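Xyloglucanase (Paenibacillus pabuli, PDB 2JEP) probably hydrolyses xyloglucan, a branched polysaccharide of the plant cell wall, as a family 5 glycoside hydrolase built on a TIM barrel. Local coordinates at residues K79-K84 with A372-S377; I261-Y266 with K306-K311; E73-V78 with E122-I127; P100-N105 with Q150-E155. All blocks are in the same frame, centred on the assembly; numbering follows the deposited sequence. Where two conformers were deposited one is given.

Contact 1. Residues K79-K84 with A372-S377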
# COMPACT_ATOMS: atom_id res chain seq x y z
N LYS A 79 1.96 15.68 7.18
CA LYS A 79 3.04 15.60 8.18
C LYS A 79 2.64 16.31 9.49
O LYS A 79 2.90 15.82 10.58
CB LYS A 79 4.32 16.21 7.60
CG LYS A 79 5.47 16.43 8.59
CD LYS A 79 6.66 16.99 7.87
CE LYS A 79 7.73 17.46 8.83
NZ LYS A 79 8.94 17.99 8.11
N ALA A 80 2.03 17.49 9.37
CA ALA A 80 1.62 18.26 10.55
C ALA A 80 0.61 17.50 11.39
O ALA A 80 0.52 17.70 12.60
CB ALA A 80 1.08 19.66 10.12
N ALA A 81 -0.17 16.63 10.75
CA ALA A 81 -1.15 15.79 11.46
C ALA A 81 -0.51 14.62 12.18
O ALA A 81 -1.21 13.96 12.94
CB ALA A 81 -2.23 15.27 10.50
N GLY A 82 0.79 14.36 11.96
CA GLY A 82 1.53 13.39 12.71
C GLY A 82 1.96 12.14 11.96
O GLY A 82 2.68 11.31 12.51
N PHE A 83 1.53 12.01 10.71
CA PHE A 83 1.93 10.85 9.92
C PHE A 83 3.42 10.97 9.57
O PHE A 83 3.90 12.06 9.23
CB PHE A 83 1.07 10.78 8.65
CG PHE A 83 -0.38 10.54 8.90
CD1 PHE A 83 -0.86 9.24 9.09
CD2 PHE A 83 -1.28 11.57 8.95
CE1 PHE A 83 -2.19 8.99 9.30
CE2 PHE A 83 -2.64 11.34 9.17
CZ PHE A 83 -3.09 10.04 9.34
N LYS A 84 4.13 9.84 9.62
CA LYS A 84 5.57 9.81 9.39
C LYS A 84 5.97 9.12 8.09
O LYS A 84 7.15 9.18 7.70
CB LYS A 84 6.26 9.15 10.58
CG LYS A 84 6.34 10.07 11.81
CD LYS A 84 7.02 9.36 12.97
CE LYS A 84 7.38 10.36 14.08
NZ LYS A 84 6.16 10.79 14.81
N ALA A 372 -11.50 10.25 2.71
CA ALA A 372 -10.59 11.33 2.99
C ALA A 372 -10.61 11.80 4.45
O ALA A 372 -11.66 11.87 5.08
CB ALA A 372 -10.93 12.50 2.09
N LEU A 373 -9.42 12.20 4.93
CA LEU A 373 -9.28 12.88 6.20
C LEU A 373 -8.95 14.36 6.04
O LEU A 373 -8.97 15.10 7.03
CB LEU A 373 -8.19 12.25 7.07
CG LEU A 373 -8.22 10.73 7.20
CD1 LEU A 373 -7.03 10.25 8.04
CD2 LEU A 373 -9.57 10.22 7.75
N PHE A 374 -8.61 14.76 4.81
CA PHE A 374 -8.26 16.14 4.44
C PHE A 374 -9.04 16.54 3.20
O PHE A 374 -9.35 15.69 2.37
CB PHE A 374 -6.77 16.25 4.12
CG PHE A 374 -5.87 15.79 5.23
CD1 PHE A 374 -5.42 16.69 6.20
CD2 PHE A 374 -5.45 14.48 5.29
CE1 PHE A 374 -4.59 16.26 7.22
CE2 PHE A 374 -4.62 14.05 6.32
CZ PHE A 374 -4.20 14.93 7.28
N ASN A 375 -9.35 17.83 3.09
CA ASN A 375 -9.87 18.37 1.84
C ASN A 375 -8.68 18.91 1.07
O ASN A 375 -7.99 19.84 1.49
CB ASN A 375 -10.97 19.42 2.04
CG ASN A 375 -11.50 19.95 0.71
OD1 ASN A 375 -10.73 20.39 -0.12
ND2 ASN A 375 -12.82 19.89 0.51
N ARG A 376 -8.40 18.23 -0.05
CA ARG A 376 -7.24 18.56 -0.85
C ARG A 376 -7.40 19.86 -1.63
O ARG A 376 -6.44 20.43 -2.04
CB ARG A 376 -6.92 17.40 -1.78
CG ARG A 376 -6.58 16.15 -1.01
CD ARG A 376 -6.10 14.98 -1.85
NE ARG A 376 -6.00 13.77 -1.02
CZ ARG A 376 -5.69 12.57 -1.48
NH1 ARG A 376 -5.27 12.41 -2.72
NH2 ARG A 376 -5.76 11.51 -0.70
N SER A 377 -8.62 20.34 -1.79
CA SER A 377 -8.81 21.66 -2.39
C SER A 377 -8.31 22.81 -1.55
O SER A 377 -7.95 23.83 -2.14
CB SER A 377 -10.28 21.90 -2.62
OG SER A 377 -10.69 21.00 -3.58
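The 2.9 Å hydrogen bond from G82 N to K79 O belongs to the Schellman motif that ends helix 72-80, and it sets A81 and F83, the neighbours of that glycine, against L373 and F374. The F374 ring reaches A81 and F83 with its far end. Its CZ lies 3.8 Å from A81 CB, and the methyl sits in the ring plane, so the alanine meets an edge. F83 CE2 comes to the same edge, 4.3 Å from F374 CZ, while the F83 ring takes that atom obliquely. L373 supplies the third touch: its side chain runs at about a right angle to F83 and puts CD1 4.2 Å from F83 CZ. F374 has CG anti to the carbonyl carbon (chi1 -57°), a torsion that leaves CZ pointing at A81 and F83. W46 meets both phenylalanine rings, and M391 and I387 of helix 384-393 add further apolar cover. The backbone polarity of the 372-377 side is met separately: N366 ND2 bonds F374 O, and D362 accepts from L373 N. What joins the two segments is therefore dispersion and the exclusion of water, with the polar groups held by partners around the apolar patch.

Contact 2. Residues I261-Y266 with K306-K311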
# COMPACT_ATOMS: atom_id res chain seq x y z
N ILE A 261 7.04 -7.14 4.12
CA ILE A 261 5.88 -7.84 3.57
C ILE A 261 4.64 -6.96 3.68
O ILE A 261 4.36 -6.38 4.72
CB ILE A 261 5.62 -9.17 4.30
CG1 ILE A 261 6.89 -10.03 4.38
CG2 ILE A 261 4.52 -9.96 3.61
CD1 ILE A 261 7.54 -10.36 3.02
N SER A 262 3.92 -6.85 2.56
CA SER A 262 2.71 -6.04 2.46
C SER A 262 1.45 -6.85 2.64
O SER A 262 1.38 -7.94 2.11
CB SER A 262 2.66 -5.43 1.07
OG SER A 262 1.42 -4.84 0.78
N ALA A 263 0.48 -6.31 3.37
CA ALA A 263 -0.91 -6.79 3.32
C ALA A 263 -1.81 -5.57 3.45
O ALA A 263 -1.36 -4.50 3.93
CB ALA A 263 -1.21 -7.84 4.45
N HIS A 264 -3.05 -5.71 2.98
CA HIS A 264 -4.07 -4.67 3.10
C HIS A 264 -5.22 -5.18 3.96
O HIS A 264 -5.44 -6.38 4.01
CB HIS A 264 -4.58 -4.25 1.72
CG HIS A 264 -3.55 -3.57 0.87
ND1 HIS A 264 -3.75 -3.28 -0.46
CD2 HIS A 264 -2.28 -3.21 1.15
CE1 HIS A 264 -2.65 -2.70 -0.94
NE2 HIS A 264 -1.74 -2.64 0.02
N TYR A 265 -5.94 -4.28 4.61
CA TYR A 265 -6.96 -4.71 5.56
C TYR A 265 -8.18 -3.81 5.52
O TYR A 265 -8.11 -2.63 5.86
CB TYR A 265 -6.39 -4.70 6.98
CG TYR A 265 -7.24 -5.45 7.98
CD1 TYR A 265 -7.20 -6.83 8.03
CD2 TYR A 265 -8.13 -4.78 8.83
CE1 TYR A 265 -8.00 -7.51 8.94
CE2 TYR A 265 -8.91 -5.47 9.72
CZ TYR A 265 -8.84 -6.83 9.77
OH TYR A 265 -9.61 -7.56 10.66
N TYR A 266 -9.30 -4.39 5.11
CA TYR A 266 -10.58 -3.71 5.04
C TYR A 266 -11.69 -4.63 5.56
O TYR A 266 -12.83 -4.55 5.08
CB TYR A 266 -10.88 -3.30 3.60
CG TYR A 266 -9.95 -2.28 2.96
CD1 TYR A 266 -10.13 -0.94 3.15
CD2 TYR A 266 -8.94 -2.68 2.11
CE1 TYR A 266 -9.35 -0.01 2.48
CE2 TYR A 266 -8.14 -1.77 1.45
CZ TYR A 266 -8.33 -0.43 1.66
OH TYR A 266 -7.62 0.52 0.97
N LYS A 306 -2.01 -11.00 14.40
CA LYS A 306 -1.07 -11.91 15.05
C LYS A 306 -0.50 -12.89 14.03
O LYS A 306 0.68 -13.26 14.13
CB LYS A 306 -1.71 -12.66 16.21
CG LYS A 306 -0.69 -13.48 16.98
CD LYS A 306 -1.28 -14.05 18.26
CE LYS A 306 -0.21 -14.72 19.09
NZ LYS A 306 0.29 -15.98 18.46
N SER A 307 -1.28 -13.30 13.04
CA SER A 307 -0.78 -14.29 12.08
C SER A 307 0.36 -13.71 11.24
O SER A 307 1.30 -14.43 10.90
CB SER A 307 -1.90 -14.86 11.23
OG SER A 307 -2.36 -13.98 10.21
N MET A 308 0.29 -12.41 10.92
CA MET A 308 1.37 -11.77 10.18
C MET A 308 2.62 -11.63 11.05
O MET A 308 3.75 -11.80 10.59
CB MET A 308 0.94 -10.39 9.65
CG MET A 308 -0.10 -10.43 8.56
SD MET A 308 0.52 -11.12 6.99
CE MET A 308 1.59 -9.77 6.40
N TYR A 309 2.42 -11.31 12.33
CA TYR A 309 3.53 -11.22 13.27
C TYR A 309 4.24 -12.57 13.38
O TYR A 309 5.48 -12.67 13.26
CB TYR A 309 3.01 -10.76 14.64
CG TYR A 309 4.07 -10.80 15.69
CD1 TYR A 309 4.95 -9.74 15.84
CD2 TYR A 309 4.19 -11.89 16.54
CE1 TYR A 309 5.93 -9.76 16.80
CE2 TYR A 309 5.20 -11.94 17.50
CZ TYR A 309 6.05 -10.87 17.63
OH TYR A 309 7.05 -10.94 18.58
N ASP A 310 3.46 -13.62 13.61
CA ASP A 310 4.03 -14.95 13.83
C ASP A 310 4.78 -15.46 12.59
O ASP A 310 5.82 -16.10 12.71
CB ASP A 310 2.92 -15.92 14.18
CG ASP A 310 2.38 -15.74 15.58
OD1 ASP A 310 3.01 -15.09 16.43
OD2 ASP A 310 1.28 -16.28 15.84
N LYS A 311 4.25 -15.20 11.40
CA LYS A 311 4.83 -15.75 10.18
C LYS A 311 6.04 -14.94 9.71
O LYS A 311 7.01 -15.52 9.24
CB LYS A 311 3.78 -15.84 9.07
CG LYS A 311 4.26 -16.48 7.77
CD LYS A 311 4.81 -17.89 7.94
CE LYS A 311 3.77 -18.87 8.47
NZ LYS A 311 4.31 -20.26 8.48
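M308 carries this contact alone on the helix side, giving up more surface than A263 and I261 do on the strand side. Its terminal methyl does the touching: CE lies 3.9 Å from A263 CB and 4.1 Å from I261 CG2, and so meets two residues two positions apart on the strand, both facing the helix. The chain gets there by folding, with CG anti to the carbonyl carbon and further bends at chi2 (-68°) and chi3 (-73°), so the methyl swings beyond the sulfur to meet the strand. A263 points its methyl toward the helix, and its CA lies 8.8 Å from M308 CA, the closest pair of CA atoms between the two segments. I261 also starts toward the helix, but only the CG2 branch, anti to its own backbone N, makes the touch, while CG1 and CD1 lead off elsewhere. This is the beta-alpha packing of a TIM barrel: strand 259-265 is the sixth of eight parallel strands, and helix 298-313, which leads into the next strand, 319-324, covers its outer surface. V319 and V235 also pack on M308, I231 on A263 and F312 on I261, which keeps the methyl in apolar surroundings. Past A263 the chain leads on to H264, whose ND1 bonds E182 OE2, and to Y266, whose OH bonds E323 OE1.

Contact 3. Residues E73-V78 with E122-I127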
# COMPACT_ATOMS: atom_id res chain seq x y z
N GLU A 73 2.13 21.52 -0.28
CA GLU A 73 1.35 21.92 0.88
C GLU A 73 0.50 20.77 1.43
O GLU A 73 0.29 20.69 2.63
CB GLU A 73 0.45 23.12 0.55
CG GLU A 73 1.23 24.44 0.36
CD GLU A 73 1.87 24.63 -1.00
OE1 GLU A 73 1.77 23.78 -1.89
OE2 GLU A 73 2.50 25.70 -1.16
N LEU A 74 -0.02 19.92 0.57
CA LEU A 74 -0.81 18.77 1.04
C LEU A 74 0.06 17.86 1.90
O LEU A 74 -0.34 17.43 2.98
CB LEU A 74 -1.43 18.00 -0.13
CG LEU A 74 -2.22 16.76 0.25
CD1 LEU A 74 -3.38 17.05 1.24
CD2 LEU A 74 -2.72 16.04 -1.01
N ILE A 75 1.25 17.56 1.41
CA ILE A 75 2.13 16.66 2.13
C ILE A 75 2.58 17.28 3.46
O ILE A 75 2.64 16.59 4.49
CB ILE A 75 3.34 16.27 1.26
CG1 ILE A 75 2.90 15.60 -0.06
CG2 ILE A 75 4.28 15.35 2.03
CD1 ILE A 75 1.84 14.46 0.10
N LYS A 76 2.78 18.60 3.48
CA LYS A 76 3.11 19.28 4.72
C LYS A 76 1.97 19.19 5.72
O LYS A 76 2.22 19.05 6.93
CB LYS A 76 3.52 20.72 4.46
CG LYS A 76 4.88 20.84 3.82
CD LYS A 76 5.27 22.30 3.60
CE LYS A 76 6.71 22.43 3.08
NZ LYS A 76 6.95 23.72 2.38
N LYS A 77 0.74 19.27 5.24
CA LYS A 77 -0.44 19.17 6.12
C LYS A 77 -0.55 17.78 6.73
O LYS A 77 -0.84 17.62 7.93
CB LYS A 77 -1.69 19.53 5.32
CG LYS A 77 -2.95 19.72 6.12
CD LYS A 77 -2.93 21.03 6.89
CE LYS A 77 -4.16 21.14 7.78
NZ LYS A 77 -4.15 22.41 8.56
N VAL A 78 -0.30 16.76 5.91
CA VAL A 78 -0.35 15.38 6.39
C VAL A 78 0.76 15.16 7.45
O VAL A 78 0.52 14.54 8.51
CB VAL A 78 -0.23 14.40 5.19
CG1 VAL A 78 -0.03 12.98 5.66
CG2 VAL A 78 -1.47 14.51 4.31
N GLU A 122 10.70 16.52 3.21
CA GLU A 122 10.13 16.81 4.52
C GLU A 122 10.51 15.77 5.57
O GLU A 122 10.01 15.80 6.69
CB GLU A 122 8.62 16.92 4.43
CG GLU A 122 8.13 18.14 3.70
CD GLU A 122 8.43 19.42 4.46
OE1 GLU A 122 8.29 19.40 5.70
OE2 GLU A 122 8.81 20.44 3.83
N GLY A 123 11.45 14.89 5.25
CA GLY A 123 11.94 13.96 6.26
C GLY A 123 11.07 12.73 6.44
O GLY A 123 11.30 11.95 7.36
N LEU A 124 10.08 12.55 5.56
CA LEU A 124 9.14 11.44 5.70
C LEU A 124 9.68 10.18 5.03
O LEU A 124 10.48 10.27 4.11
CB LEU A 124 7.81 11.83 5.05
CG LEU A 124 7.13 13.04 5.68
CD1 LEU A 124 6.00 13.53 4.80
CD2 LEU A 124 6.62 12.75 7.10
N TYR A 125 9.22 9.02 5.48
CA TYR A 125 9.39 7.79 4.72
C TYR A 125 8.40 7.84 3.55
O TYR A 125 7.30 8.40 3.68
CB TYR A 125 9.10 6.57 5.60
CG TYR A 125 10.28 6.17 6.44
CD1 TYR A 125 10.55 6.79 7.66
CD2 TYR A 125 11.16 5.20 6.00
CE1 TYR A 125 11.68 6.44 8.40
CE2 TYR A 125 12.26 4.84 6.74
CZ TYR A 125 12.52 5.46 7.93
OH TYR A 125 13.65 5.06 8.66
N VAL A 126 8.80 7.25 2.44
CA VAL A 126 8.02 7.29 1.22
C VAL A 126 8.05 5.91 0.59
O VAL A 126 9.12 5.30 0.50
CB VAL A 126 8.61 8.30 0.21
CG1 VAL A 126 7.72 8.40 -1.04
CG2 VAL A 126 8.80 9.67 0.86
N ILE A 127 6.87 5.43 0.16
CA ILE A 127 6.77 4.17 -0.56
C ILE A 127 6.22 4.48 -1.96
O ILE A 127 5.21 5.17 -2.06
CB ILE A 127 5.80 3.20 0.14
CG1 ILE A 127 6.24 2.90 1.58
CG2 ILE A 127 5.62 1.91 -0.70
CD1 ILE A 127 5.16 2.24 2.44
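K76 and E122 lie across each other at about a right angle, while I75 and L124, deeper in, meet at a slant. In the first pair it is the lysine's carbon chain that meets the carboxylate: K76 CG lies 3.9 Å from E122 CD. K76 CE is modelled unusually close to E122 OE2, a detail that is doubtful for so exposed a lysine. K76 is extended beyond CG, which carries its amine past the carboxylate, so NZ stays 4.0 Å from E122 OE2, too far for a salt bridge though the charges may still attract. E122 bends at chi2 (-67°), and its stronger partner is K79, one turn after K76, whose NZ forms a salt bridge with E122 OE1. Beneath this polar pair I75 CG2 rests 3.7 Å from L124 CD1. That branch is anti to the isoleucine's backbone N, while CG1 and CD1 lead away from L124. In the TIM barrel, helix 72-80 precedes strand 85-88, and here it reaches past that strand, its own next one, to the start of strand 125-128. The turn between E122 and L124 comes from a Schellman motif ending helix 106-120, with G123 at positive phi and L124 N bonded to A119 O. A119 also packs on both I75 and L124, and I86 of strand 85-88 lies against L124.

Contact 4. Residues P100-N105 with Q150-E155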
# COMPACT_ATOMS: atom_id res chain seq x y z
N PRO A 100 11.42 -3.76 -27.38
CA PRO A 100 11.99 -4.32 -26.16
C PRO A 100 12.47 -3.36 -25.05
O PRO A 100 12.83 -3.83 -23.96
CB PRO A 100 13.20 -5.11 -26.73
CG PRO A 100 13.65 -4.27 -27.86
CD PRO A 100 12.42 -3.74 -28.48
N ASN A 101 12.52 -2.05 -25.31
CA ASN A 101 13.09 -1.13 -24.32
C ASN A 101 12.05 -0.82 -23.23
O ASN A 101 12.42 -0.58 -22.09
CB ASN A 101 13.51 0.18 -24.97
CG ASN A 101 14.72 0.04 -25.87
OD1 ASN A 101 14.96 0.90 -26.71
ND2 ASN A 101 15.48 -1.03 -25.68
N TYR A 102 10.78 -0.82 -23.60
CA TYR A 102 9.70 -0.48 -22.65
C TYR A 102 9.99 0.83 -21.93
O TYR A 102 9.83 0.93 -20.72
CB TYR A 102 9.47 -1.62 -21.67
CG TYR A 102 8.97 -2.90 -22.30
CD1 TYR A 102 7.69 -3.00 -22.82
CD2 TYR A 102 9.77 -4.03 -22.33
CE1 TYR A 102 7.20 -4.18 -23.35
CE2 TYR A 102 9.29 -5.22 -22.87
CZ TYR A 102 8.01 -5.29 -23.35
OH TYR A 102 7.53 -6.48 -23.85
N THR A 103 10.42 1.83 -22.69
CA THR A 103 10.84 3.10 -22.11
C THR A 103 9.66 3.83 -21.50
O THR A 103 8.64 4.02 -22.14
CB THR A 103 11.49 3.99 -23.18
OG1 THR A 103 12.59 3.28 -23.74
CG2 THR A 103 11.96 5.34 -22.59
N ILE A 104 9.81 4.24 -20.25
CA ILE A 104 8.79 5.02 -19.56
C ILE A 104 8.91 6.49 -19.96
O ILE A 104 9.99 7.06 -19.94
CB ILE A 104 8.94 4.91 -18.02
CG1 ILE A 104 8.86 3.45 -17.57
CG2 ILE A 104 7.86 5.74 -17.30
CD1 ILE A 104 9.27 3.26 -16.13
N ASN A 105 7.75 7.07 -20.26
CA ASN A 105 7.69 8.51 -20.60
C ASN A 105 8.48 9.31 -19.57
O ASN A 105 8.26 9.23 -18.36
CB ASN A 105 6.26 9.08 -20.60
CG ASN A 105 5.50 8.80 -21.88
OD1 ASN A 105 4.33 9.19 -21.99
ND2 ASN A 105 6.13 8.14 -22.83
N GLN A 150 3.74 -14.74 -20.29
CA GLN A 150 4.55 -14.47 -19.09
C GLN A 150 5.96 -14.02 -19.42
O GLN A 150 6.52 -13.23 -18.69
CB GLN A 150 4.57 -15.66 -18.14
CG GLN A 150 3.20 -15.90 -17.47
CD GLN A 150 2.79 -14.78 -16.53
OE1 GLN A 150 3.63 -14.25 -15.78
NE2 GLN A 150 1.51 -14.41 -16.58
N THR A 151 6.53 -14.48 -20.53
CA THR A 151 7.84 -13.99 -20.92
C THR A 151 7.83 -12.49 -21.15
O THR A 151 8.70 -11.78 -20.65
CB THR A 151 8.31 -14.72 -22.17
OG1 THR A 151 8.46 -16.10 -21.86
CG2 THR A 151 9.65 -14.15 -22.67
N ALA A 152 6.85 -11.99 -21.90
CA ALA A 152 6.78 -10.56 -22.17
C ALA A 152 6.42 -9.81 -20.89
O ALA A 152 6.95 -8.74 -20.66
CB ALA A 152 5.77 -10.26 -23.28
N ILE A 153 5.49 -10.33 -20.10
CA ILE A 153 5.14 -9.63 -18.84
C ILE A 153 6.39 -9.47 -17.96
O ILE A 153 6.65 -8.39 -17.42
CB ILE A 153 4.05 -10.38 -18.08
CG1 ILE A 153 2.72 -10.32 -18.87
CG2 ILE A 153 3.88 -9.83 -16.67
CD1 ILE A 153 1.64 -11.32 -18.33
N LYS A 154 7.14 -10.55 -17.80
CA LYS A 154 8.31 -10.53 -16.93
C LYS A 154 9.41 -9.63 -17.45
O LYS A 154 10.07 -8.95 -16.66
CB LYS A 154 8.83 -11.94 -16.72
CG LYS A 154 7.91 -12.78 -15.85
CD LYS A 154 8.37 -14.23 -15.82
CE LYS A 154 7.55 -15.06 -14.88
NZ LYS A 154 8.06 -16.46 -14.82
N GLU A 155 9.61 -9.62 -18.77
CA GLU A 155 10.62 -8.74 -19.32
C GLU A 155 10.23 -7.27 -19.22
O GLU A 155 11.04 -6.43 -18.90
CB GLU A 155 10.90 -9.13 -20.78
CG GLU A 155 11.94 -8.29 -21.50
CD GLU A 155 13.35 -8.42 -20.99
OE1 GLU A 155 13.66 -9.41 -20.30
OE2 GLU A 155 14.17 -7.50 -21.33
O HOH W 1 13.51 -6.29 -23.58
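Y102 brings the closer-packed half of this contact, laying its ring beside the first turns of helix 150-167. The aliphatic part of E155 comes to the ring's edge, with CG 4.3 Å from Y102 CE2 and near the ring plane. At the far end of the ring the hydroxyl OH is 4.0 Å from A152 O and 4.2 Å from A152 CB, a van der Waals approach too long for a hydrogen bond. The E155 chain is extended at chi1 (180°) and then bends at chi2 (67°), which leaves CG beside the tyrosine and turns OE2 to where a water can join it to P100. There the contact turns loose and wet. P100, reached through a cis peptide bond, does not touch the helix; one water spans the gap, donating to P100 O at 2.6 Å and to E155 OE2, also at 2.6 Å. Both bonds are short, and the water links the loop carbonyl to the acid. The loop itself connects strand 85-88 to helix 106-120. It is held further along helix 150-167 by Q163, which bonds Y102 O and I104 N, and by I104 packing on V160 and I164, while K154 and I153 of the same helix lean on helix 193-211.

How the contacts relate
Contacts 1 and 2 are buried, contact 3 is partly buried, and contact 4 lies at the surface, with its centre the farthest from the chain's centre. Contacts 1 and 3 share helix 72-80, and their centres are about 9 Å apart; the K79–E122 salt bridge and a probable K84–Y125 backbone bond link them directly. Contact 2 involves another strand of the same barrel, its centre about 25 Å from that of contact 1 or of contact 3. Chemistry follows depth: contacts 1 and 2 are apolar, contact 3 adds a charged pair at its exposed side to an apolar one, and contact 4 relies on a water bridge beside a tyrosine edge.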